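Local coordinates for protein putative peptidase (Chlamydophila abortus, PDB 3CE2) that probably acts as a zinc-dependent oligopeptidase of the M3B family, cutting a variety of small bioactive peptides, at residues 63-77 / 138-152. Sequence-based numbering, arbitrary orientation.
Sequences LDNSESLLSLLTTLF and QHLSAPCLAPYRFYL
H139 reaches across to the start of helix 66-96 and is gripped at both ring nitrogens. NE2 of H139 donates to the backbone O of L63 at 2.8 Å, with that oxygen almost in the ring plane. ND1 of H139 shares a 2.9 Å hydrogen bond with OG of S66. The two bonds fix the rotation of the imidazole, and L69 then covers one face: its CD2 methyl sits 3.3 Å from the centroid of the H139 ring, only 5° off the normal, a CH-pi contact. From Q138 next door, NE2 adds two weak hydrogen bonds, to O of D64 and to OG of S66. At the same end, N65 is the N-cap of helix 66-96, its OD1 taking the N-H of S68 and, weakly, that of E67.

The contact lies in the mostly helical N-terminal part of this M3B peptidase, away from the zinc sites: the first turns of helix 66-96 pack on the end of helix 133-141, the linking turn and the start of helix 149-156. L145, from the type I turn P143-A146, puts CD1 against L69 and CD2 against the CA and CB of L70.

L70 can be traced from CB to its methyls. CB meets CD2 of L145; CG lies nearest the backbone O of C144. Both methyls also lie beside that oxygen before they diverge, CD1 of L70 reaching CE2 of Y148 at 3.5 Å and CD2 reaching CB of C144. One turn on, L73 divides its methyls too: its CD1 touches both CB of Y148 and CD1 of L152, its CD2 CE2 of Y151.

F77 closes the far end. The ring pushes CZ over the centre of Y151 in a T-shaped stack, planes at 87°. It meets Y148 rim to rim, with CE2 of F77 3.6 Å from CD1 of Y148. The ring of H420 meets both F77 and Y148.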
loop_
_atom_site.group_PDB
_atom_site.type_symbol
_atom_site.label_atom_id
_atom_site.label_comp_id
_atom_site.label_asym_id
_atom_site.label_seq_id
_atom_site.Cartn_x
_atom_site.Cartn_y
_atom_site.Cartn_z
ATOM N N LEU A 63 -27.919 21.909 9.689
ATOM C CA LEU A 63 -27.578 20.502 9.757
ATOM C C LEU A 63 -28.547 19.629 10.551
ATOM O O LEU A 63 -28.361 18.411 10.637
ATOM C CB LEU A 63 -26.175 20.339 10.301
ATOM C CG LEU A 63 -25.162 20.914 9.318
ATOM C CD1 LEU A 63 -23.798 21.012 9.977
ATOM C CD2 LEU A 63 -25.113 20.126 8.009
ATOM N N ASP A 64 -29.577 20.228 11.136
ATOM C CA ASP A 64 -30.614 19.409 11.738
ATOM C C ASP A 64 -31.685 19.066 10.694
ATOM O O ASP A 64 -32.724 18.495 11.018
ATOM C CB ASP A 64 -31.206 20.061 12.994
ATOM C CG ASP A 64 -31.814 21.434 12.730
ATOM O OD1 ASP A 64 -31.652 21.987 11.619
ATOM O OD2 ASP A 64 -32.466 21.965 13.656
ATOM N N ASN A 65 -31.396 19.382 9.435
ATOM C CA ASN A 65 -32.346 19.191 8.359
ATOM C C ASN A 65 -31.772 18.381 7.192
ATOM O O ASN A 65 -30.945 18.868 6.422
ATOM C CB ASN A 65 -32.804 20.557 7.873
ATOM C CG ASN A 65 -33.805 20.476 6.759
ATOM O OD1 ASN A 65 -33.549 19.902 5.696
ATOM N ND2 ASN A 65 -34.956 21.078 6.982
ATOM N N SER A 66 -32.244 17.153 7.037
ATOM C CA SER A 66 -31.653 16.242 6.081
ATOM C C SER A 66 -31.629 16.776 4.667
ATOM O O SER A 66 -30.786 16.378 3.873
ATOM C CB SER A 66 -32.364 14.902 6.129
ATOM O OG SER A 66 -32.237 14.358 7.429
ATOM N N GLU A 67 -32.545 17.675 4.336
ATOM C CA GLU A 67 -32.570 18.192 2.982
ATOM C C GLU A 67 -31.445 19.202 2.753
ATOM O O GLU A 67 -30.922 19.325 1.644
ATOM C CB GLU A 67 -33.927 18.789 2.630
ATOM C CG GLU A 67 -34.039 19.156 1.133
ATOM C CD GLU A 67 -35.457 19.035 0.576
ATOM O OE1 GLU A 67 -35.844 19.878 -0.275
ATOM O OE2 GLU A 67 -36.177 18.087 0.985
ATOM N N SER A 68 -31.068 19.905 3.810
ATOM C CA SER A 68 -29.970 20.847 3.736
ATOM C C SER A 68 -28.647 20.099 3.579
ATOM O O SER A 68 -27.804 20.439 2.736
ATOM C CB SER A 68 -29.928 21.715 4.985
ATOM O OG SER A 68 -29.220 22.904 4.705
ATOM N N LEU A 69 -28.488 19.072 4.404
ATOM C CA LEU A 69 -27.303 18.239 4.388
ATOM C C LEU A 69 -27.168 17.609 3.022
ATOM O O LEU A 69 -26.095 17.592 2.443
ATOM C CB LEU A 69 -27.426 17.195 5.472
ATOM C CG LEU A 69 -26.361 16.154 5.714
ATOM C CD1 LEU A 69 -25.000 16.793 5.810
ATOM C CD2 LEU A 69 -26.725 15.448 7.034
ATOM N N LEU A 70 -28.268 17.134 2.468
ATOM C CA LEU A 70 -28.185 16.534 1.158
ATOM C C LEU A 70 -27.672 17.577 0.183
ATOM O O LEU A 70 -26.855 17.289 -0.682
ATOM C CB LEU A 70 -29.534 16.001 0.703
ATOM C CG LEU A 70 -29.571 15.795 -0.817
ATOM C CD1 LEU A 70 -28.835 14.525 -1.231
ATOM C CD2 LEU A 70 -30.980 15.754 -1.295
ATOM N N SER A 71 -28.157 18.798 0.331
ATOM C CA SER A 71 -27.703 19.892 -0.511
ATOM C C SER A 71 -26.185 20.145 -0.378
ATOM O O SER A 71 -25.483 20.281 -1.383
ATOM C CB SER A 71 -28.472 21.159 -0.168
ATOM O OG SER A 71 -28.078 22.201 -1.035
ATOM N N LEU A 72 -25.702 20.210 0.863
ATOM C CA LEU A 72 -24.279 20.324 1.168
ATOM C C LEU A 72 -23.416 19.262 0.468
ATOM O O LEU A 72 -22.548 19.592 -0.358
ATOM C CB LEU A 72 -24.088 20.220 2.670
ATOM C CG LEU A 72 -22.644 20.141 3.120
ATOM C CD1 LEU A 72 -21.878 21.265 2.473
ATOM C CD2 LEU A 72 -22.559 20.242 4.640
ATOM N N LEU A 73 -23.666 17.995 0.800
ATOM C CA LEU A 73 -22.965 16.874 0.191
ATOM C C LEU A 73 -22.995 16.984 -1.332
ATOM O O LEU A 73 -21.975 16.862 -1.991
ATOM C CB LEU A 73 -23.622 15.556 0.600
ATOM C CG LEU A 73 -23.699 15.240 2.086
ATOM C CD1 LEU A 73 -24.292 13.865 2.285
ATOM C CD2 LEU A 73 -22.322 15.318 2.744
ATOM N N THR A 74 -24.181 17.199 -1.879
ATOM C CA THR A 74 -24.391 17.242 -3.308
ATOM C C THR A 74 -23.437 18.239 -3.956
ATOM O O THR A 74 -22.870 18.002 -5.030
ATOM C CB THR A 74 -25.875 17.638 -3.588
ATOM O OG1 THR A 74 -26.690 16.471 -3.436
ATOM C CG2 THR A 74 -26.081 18.205 -4.991
ATOM N N THR A 75 -23.261 19.352 -3.271
ATOM C CA THR A 75 -22.576 20.481 -3.829
ATOM C C THR A 75 -21.097 20.317 -3.637
ATOM O O THR A 75 -20.313 20.713 -4.493
ATOM C CB THR A 75 -23.024 21.764 -3.136
ATOM O OG1 THR A 75 -24.347 22.085 -3.585
ATOM C CG2 THR A 75 -22.086 22.895 -3.467
ATOM N N LEU A 76 -20.708 19.721 -2.522
ATOM C CA LEU A 76 -19.305 19.563 -2.308
ATOM C C LEU A 76 -18.752 18.408 -3.139
ATOM O O LEU A 76 -17.651 18.515 -3.685
ATOM C CB LEU A 76 -18.949 19.542 -0.819
ATOM C CG LEU A 76 -18.966 18.307 0.046
ATOM C CD1 LEU A 76 -17.701 17.520 -0.215
ATOM C CD2 LEU A 76 -18.999 18.756 1.481
ATOM N N PHE A 77 -19.526 17.338 -3.299
ATOM C CA PHE A 77 -19.097 16.250 -4.183
ATOM C C PHE A 77 -18.950 16.719 -5.623
ATOM O O PHE A 77 -18.156 16.184 -6.386
ATOM C CB PHE A 77 -20.047 15.051 -4.123
ATOM C CG PHE A 77 -20.017 14.328 -2.807
ATOM C CD1 PHE A 77 -18.861 14.330 -2.021
ATOM C CD2 PHE A 77 -21.135 13.646 -2.348
ATOM C CE1 PHE A 77 -18.817 13.652 -0.783
ATOM C CE2 PHE A 77 -21.105 12.974 -1.119
ATOM C CZ PHE A 77 -19.937 12.973 -0.338
ATOM N N GLN A 138 -31.512 10.320 12.763
ATOM C CA GLN A 138 -32.438 10.884 11.794
ATOM C C GLN A 138 -31.819 10.913 10.408
ATOM O O GLN A 138 -32.502 10.641 9.420
ATOM C CB GLN A 138 -32.895 12.272 12.193
ATOM C CG GLN A 138 -33.660 13.002 11.089
ATOM C CD GLN A 138 -33.777 14.532 11.344
ATOM O OE1 GLN A 138 -34.038 14.979 12.477
ATOM N NE2 GLN A 138 -33.577 15.333 10.284
ATOM N N HIS A 139 -30.526 11.230 10.336
ATOM C CA HIS A 139 -29.839 11.333 9.052
ATOM C C HIS A 139 -29.533 9.965 8.454
ATOM O O HIS A 139 -29.611 9.781 7.234
ATOM C CB HIS A 139 -28.544 12.115 9.192
ATOM C CG HIS A 139 -28.744 13.585 9.337
ATOM N ND1 HIS A 139 -29.612 14.296 8.538
ATOM C CD2 HIS A 139 -28.186 14.482 10.184
ATOM C CE1 HIS A 139 -29.586 15.569 8.894
ATOM N NE2 HIS A 139 -28.723 15.707 9.886
ATOM N N LEU A 140 -29.166 9.013 9.303
ATOM C CA LEU A 140 -28.889 7.664 8.832
ATOM C C LEU A 140 -30.180 6.974 8.380
ATOM O O LEU A 140 -30.131 5.958 7.696
ATOM C CB LEU A 140 -28.176 6.840 9.908
ATOM C CG LEU A 140 -26.814 7.450 10.210
ATOM C CD1 LEU A 140 -26.030 6.600 11.199
ATOM C CD2 LEU A 140 -26.033 7.623 8.914
ATOM N N SER A 141 -31.319 7.557 8.752
ATOM C CA SER A 141 -32.650 7.056 8.398
ATOM C C SER A 141 -33.275 7.793 7.237
ATOM O O SER A 141 -34.238 7.320 6.663
ATOM C CB SER A 141 -33.589 7.290 9.560
ATOM O OG SER A 141 -33.534 6.183 10.401
ATOM N N ALA A 142 -32.789 8.990 6.933
ATOM C CA ALA A 142 -33.463 9.800 5.933
ATOM C C ALA A 142 -33.188 9.237 4.539
ATOM O O ALA A 142 -32.057 8.883 4.224
ATOM C CB ALA A 142 -33.047 11.257 6.052
ATOM N N PRO A 143 -34.251 9.052 3.747
ATOM C CA PRO A 143 -34.224 8.563 2.359
ATOM C C PRO A 143 -33.619 9.510 1.336
ATOM O O PRO A 143 -33.067 9.054 0.330
ATOM C CB PRO A 143 -35.705 8.297 2.047
ATOM C CG PRO A 143 -36.351 8.161 3.435
ATOM C CD PRO A 143 -35.629 9.185 4.248
ATOM N N CYS A 144 -33.696 10.814 1.547
ATOM C CA CYS A 144 -32.999 11.671 0.578
ATOM C C CYS A 144 -31.491 11.596 0.782
ATOM O O CYS A 144 -30.724 11.930 -0.135
ATOM C CB CYS A 144 -33.466 13.118 0.641
ATOM S SG CYS A 144 -33.288 13.738 2.270
ATOM N N LEU A 145 -31.082 11.148 1.975
ATOM C CA LEU A 145 -29.680 10.825 2.279
ATOM C C LEU A 145 -29.290 9.364 2.064
ATOM O O LEU A 145 -28.154 8.992 2.343
ATOM C CB LEU A 145 -29.372 11.143 3.734
ATOM C CG LEU A 145 -29.380 12.622 4.062
ATOM C CD1 LEU A 145 -29.117 12.865 5.564
ATOM C CD2 LEU A 145 -28.399 13.316 3.171
ATOM N N ALA A 146 -30.214 8.527 1.607
ATOM C CA ALA A 146 -29.933 7.079 1.568
ATOM C C ALA A 146 -28.733 6.694 0.698
ATOM O O ALA A 146 -28.036 5.755 1.020
ATOM C CB ALA A 146 -31.191 6.243 1.193
ATOM N N PRO A 147 -28.517 7.385 -0.431
ATOM C CA PRO A 147 -27.319 7.083 -1.249
ATOM C C PRO A 147 -25.991 7.448 -0.603
ATOM O O PRO A 147 -24.948 7.053 -1.109
ATOM C CB PRO A 147 -27.523 7.933 -2.517
ATOM C CG PRO A 147 -29.045 8.228 -2.545
ATOM C CD PRO A 147 -29.392 8.384 -1.078
ATOM N N TYR A 148 -26.039 8.192 0.496
ATOM C CA TYR A 148 -24.847 8.711 1.152
ATOM C C TYR A 148 -24.787 8.169 2.555
ATOM O O TYR A 148 -24.249 8.808 3.452
ATOM C CB TYR A 148 -24.868 10.246 1.202
ATOM C CG TYR A 148 -25.180 10.884 -0.135
ATOM C CD1 TYR A 148 -24.167 11.138 -1.069
ATOM C CD2 TYR A 148 -26.493 11.196 -0.486
ATOM C CE1 TYR A 148 -24.452 11.699 -2.308
ATOM C CE2 TYR A 148 -26.791 11.744 -1.729
ATOM C CZ TYR A 148 -25.769 11.997 -2.629
ATOM O OH TYR A 148 -26.081 12.563 -3.839
ATOM N N ARG A 149 -25.336 6.981 2.749
ATOM C CA ARG A 149 -25.408 6.417 4.096
ATOM C C ARG A 149 -24.036 5.979 4.640
ATOM O O ARG A 149 -23.665 6.301 5.761
ATOM C CB ARG A 149 -26.399 5.253 4.133
ATOM C CG ARG A 149 -27.252 5.242 5.372
ATOM C CD ARG A 149 -27.686 3.825 5.732
ATOM N NE ARG A 149 -28.285 3.799 7.076
ATOM C CZ ARG A 149 -27.731 3.241 8.156
ATOM N NH1 ARG A 149 -28.362 3.299 9.313
ATOM N NH2 ARG A 149 -26.551 2.626 8.088
ATOM N N PHE A 150 -23.294 5.226 3.846
ATOM C CA PHE A 150 -22.008 4.743 4.285
ATOM C C PHE A 150 -21.044 5.913 4.507
ATOM O O PHE A 150 -20.371 6.016 5.556
ATOM C CB PHE A 150 -21.437 3.794 3.267
ATOM C CG PHE A 150 -20.088 3.311 3.619
ATOM C CD1 PHE A 150 -19.851 2.770 4.884
ATOM C CD2 PHE A 150 -19.049 3.380 2.693
ATOM C CE1 PHE A 150 -18.596 2.292 5.232
ATOM C CE2 PHE A 150 -17.791 2.916 3.021
ATOM C CZ PHE A 150 -17.558 2.369 4.306
ATOM N N TYR A 151 -21.014 6.798 3.520
ATOM C CA TYR A 151 -20.270 8.015 3.630
ATOM C C TYR A 151 -20.548 8.690 4.967
ATOM O O TYR A 151 -19.632 8.982 5.718
ATOM C CB TYR A 151 -20.594 8.958 2.476
ATOM C CG TYR A 151 -19.795 10.234 2.560
ATOM C CD1 TYR A 151 -18.490 10.292 2.080
ATOM C CD2 TYR A 151 -20.326 11.367 3.152
ATOM C CE1 TYR A 151 -17.751 11.441 2.170
ATOM C CE2 TYR A 151 -19.584 12.523 3.249
ATOM C CZ TYR A 151 -18.300 12.537 2.758
ATOM O OH TYR A 151 -17.574 13.673 2.844
ATOM N N LEU A 152 -21.804 8.939 5.287
ATOM C CA LEU A 152 -22.106 9.585 6.573
ATOM C C LEU A 152 -21.867 8.675 7.753
ATOM O O LEU A 152 -21.551 9.134 8.829
ATOM C CB LEU A 152 -23.553 10.028 6.613
ATOM C CG LEU A 152 -23.788 11.169 5.659
ATOM C CD1 LEU A 152 -25.240 11.173 5.261
ATOM C CD2 LEU A 152 -23.400 12.456 6.381
#